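Local coordinates for protein DNA polymerase (Pyrobaculum calidifontis, PDB 5MDN) that probably catalyses template-directed DNA synthesis as a family B polymerase, adding deoxyribonucleotides from their triphosphates to a growing strand and releasing diphosphate, at residues R164-D169 with K220-D225. Residues are numbered along the deposited sequence; the frame is centred on the assembly and turned at random.
Sequences RVLAFD and KEFDPD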
loop_
_atom_site.group_PDB
_atom_site.type_symbol
_atom_site.label_atom_id
_atom_site.label_comp_id
_atom_site.label_asym_id
_atom_site.label_seq_id
_atom_site.Cartn_x
_atom_site.Cartn_y
_atom_site.Cartn_z
ATOM N N ARG A 164 11.116 19.492 -5.079
ATOM C CA ARG A 164 10.606 19.661 -6.434
ATOM C C ARG A 164 9.856 18.390 -6.816
ATOM O O ARG A 164 10.465 17.331 -7.002
ATOM C CB ARG A 164 11.744 19.960 -7.407
ATOM C CG ARG A 164 12.421 21.302 -7.166
ATOM C CD ARG A 164 13.280 21.716 -8.352
ATOM N NE ARG A 164 14.518 20.944 -8.446
ATOM C CZ ARG A 164 15.613 21.192 -7.732
ATOM N NH1 ARG A 164 15.632 22.195 -6.864
ATOM N NH2 ARG A 164 16.689 20.436 -7.884
ATOM N N VAL A 165 8.534 18.497 -6.933
ATOM C CA VAL A 165 7.661 17.361 -7.197
ATOM C C VAL A 165 7.197 17.424 -8.644
ATOM O O VAL A 165 6.857 18.499 -9.155
ATOM C CB VAL A 165 6.462 17.348 -6.229
ATOM C CG1 VAL A 165 5.629 16.094 -6.420
ATOM C CG2 VAL A 165 6.942 17.463 -4.789
ATOM N N LEU A 166 7.184 16.268 -9.303
ATOM C CA LEU A 166 6.735 16.148 -10.684
ATOM C C LEU A 166 5.697 15.038 -10.772
ATOM O O LEU A 166 5.998 13.879 -10.467
ATOM C CB LEU A 166 7.908 15.850 -11.622
ATOM C CG LEU A 166 7.530 15.639 -13.090
ATOM C CD1 LEU A 166 7.536 16.958 -13.839
ATOM C CD2 LEU A 166 8.448 14.625 -13.755
ATOM N N ALA A 167 4.485 15.396 -11.182
ATOM C CA ALA A 167 3.450 14.431 -11.518
ATOM C C ALA A 167 3.462 14.179 -13.020
ATOM O O ALA A 167 3.725 15.084 -13.816
ATOM C CB ALA A 167 2.072 14.927 -11.075
ATOM N N PHE A 168 3.178 12.938 -13.406
ATOM C CA PHE A 168 3.142 12.596 -14.820
ATOM C C PHE A 168 2.082 11.534 -15.066
ATOM O O PHE A 168 1.826 10.675 -14.216
ATOM C CB PHE A 168 4.516 12.124 -15.317
ATOM C CG PHE A 168 4.799 10.670 -15.056
ATOM C CD1 PHE A 168 5.149 10.229 -13.790
ATOM C CD2 PHE A 168 4.733 9.745 -16.086
ATOM C CE1 PHE A 168 5.417 8.890 -13.555
ATOM C CE2 PHE A 168 5.000 8.406 -15.857
ATOM C CZ PHE A 168 5.342 7.979 -14.591
ATOM N N ASP A 169 1.466 11.614 -16.243
ATOM C CA ASP A 169 0.452 10.668 -16.681
ATOM C C ASP A 169 0.686 10.365 -18.153
ATOM O O ASP A 169 1.185 11.211 -18.900
ATOM C CB ASP A 169 -0.963 11.225 -16.459
ATOM C CG ASP A 169 -2.036 10.171 -16.619
ATOM O OD1 ASP A 169 -2.122 9.268 -15.760
ATOM O OD2 ASP A 169 -2.797 10.247 -17.605
ATOM N N LYS A 220 15.082 16.098 -16.766
ATOM C CA LYS A 220 16.429 16.626 -16.577
ATOM C C LYS A 220 16.411 18.142 -16.420
ATOM O O LYS A 220 17.228 18.702 -15.677
ATOM C CB LYS A 220 17.317 16.220 -17.754
ATOM C CG LYS A 220 17.514 14.719 -17.907
ATOM C CD LYS A 220 18.556 14.414 -18.971
ATOM C CE LYS A 220 18.114 14.917 -20.333
ATOM N NZ LYS A 220 19.055 14.501 -21.410
ATOM N N GLU A 221 15.487 18.815 -17.106
ATOM C CA GLU A 221 15.409 20.271 -17.049
ATOM C C GLU A 221 14.897 20.725 -15.685
ATOM O O GLU A 221 15.476 21.617 -15.054
ATOM C CB GLU A 221 14.487 20.771 -18.168
ATOM C CG GLU A 221 14.448 22.274 -18.404
ATOM C CD GLU A 221 15.784 22.797 -18.898
ATOM O OE1 GLU A 221 16.499 22.022 -19.574
ATOM O OE2 GLU A 221 16.119 23.968 -18.622
ATOM N N PHE A 222 13.809 20.108 -15.214
ATOM C CA PHE A 222 13.201 20.471 -13.937
ATOM C C PHE A 222 13.987 19.924 -12.747
ATOM O O PHE A 222 14.063 20.578 -11.701
ATOM C CB PHE A 222 11.754 19.976 -13.901
ATOM C CG PHE A 222 11.057 20.205 -12.591
ATOM C CD1 PHE A 222 10.990 21.472 -12.034
ATOM C CD2 PHE A 222 10.453 19.153 -11.923
ATOM C CE1 PHE A 222 10.343 21.681 -10.830
ATOM C CE2 PHE A 222 9.805 19.356 -10.722
ATOM C CZ PHE A 222 9.749 20.621 -10.175
ATOM N N ASP A 223 14.566 18.723 -12.886
ATOM C CA ASP A 223 15.308 18.036 -11.829
ATOM C C ASP A 223 14.422 17.802 -10.609
ATOM O O ASP A 223 14.646 18.410 -9.554
ATOM C CB ASP A 223 16.561 18.825 -11.428
ATOM C CG ASP A 223 17.485 18.030 -10.522
ATOM O OD1 ASP A 223 17.382 16.786 -10.517
ATOM O OD2 ASP A 223 18.311 18.647 -9.816
ATOM N N PRO A 224 13.410 16.943 -10.710
ATOM C CA PRO A 224 12.525 16.718 -9.566
ATOM C C PRO A 224 13.162 15.825 -8.515
ATOM O O PRO A 224 13.981 14.951 -8.811
ATOM C CB PRO A 224 11.310 16.032 -10.201
ATOM C CG PRO A 224 11.891 15.272 -11.341
ATOM C CD PRO A 224 13.019 16.128 -11.874
ATOM N N ASP A 225 12.767 16.060 -7.265
ATOM C CA ASP A 225 13.181 15.204 -6.161
ATOM C C ASP A 225 12.234 14.026 -5.973
ATOM O O ASP A 225 12.672 12.928 -5.611
ATOM C CB ASP A 225 13.265 16.017 -4.867
ATOM C CG ASP A 225 14.196 17.209 -4.988
ATOM O OD1 ASP A 225 15.396 17.002 -5.268
ATOM O OD2 ASP A 225 13.728 18.353 -4.799
#
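Phe-222, in the last turn of helix 209-222, sends its ring past the Arg-164 side chain in the opposite direction, with CZ 3.5 Å from Arg-164 CB. Phe-222 CG lies anti to the backbone N (chi1 176°), which carries the ring to the strand, where CE2 reaches Val-165 O and borders Leu-166. At Asp-223 the chain leaves the helix with positive phi, and Arg-164 NE donates to Asp-223 O at 2.8 Å, from above the carbonyl plane, and weakly to Phe-222 O. A bend at chi3 (-74°) brings the guanidinium here, and Arg-164 NH2 makes a salt bridge to Asp-223 OD2 at 3.1 Å, its hydrogen bond weak; Asp-223 OD1 pairs with Arg-273 and Arg-255. Replacing Arg-164 with an alanine is likely to cost the Asp-223 carbonyl its NE donor and OD2 its cation across the contact. Pro-224 sets CB against Leu-166 CB at 3.7 Å. Asp-225 N donates to Arg-164 O, while Arg-164 N meets Asp-225 OD2 at 2.9 Å, nearly straight at 174°, on the anti side; Arg-255 and Arg-30 also bind this carboxylate. Strand 165-172 also carries Asp-169, a magnesium ligand in this protein, which does not touch 220-225. These bonds lead into the parallel pairing of strands 165-172 and 226-229 in the exonuclease domain's mixed sheet, helix 209-222 covering Leu-166 and helix 326-356 packing on Val-165 and Ala-167.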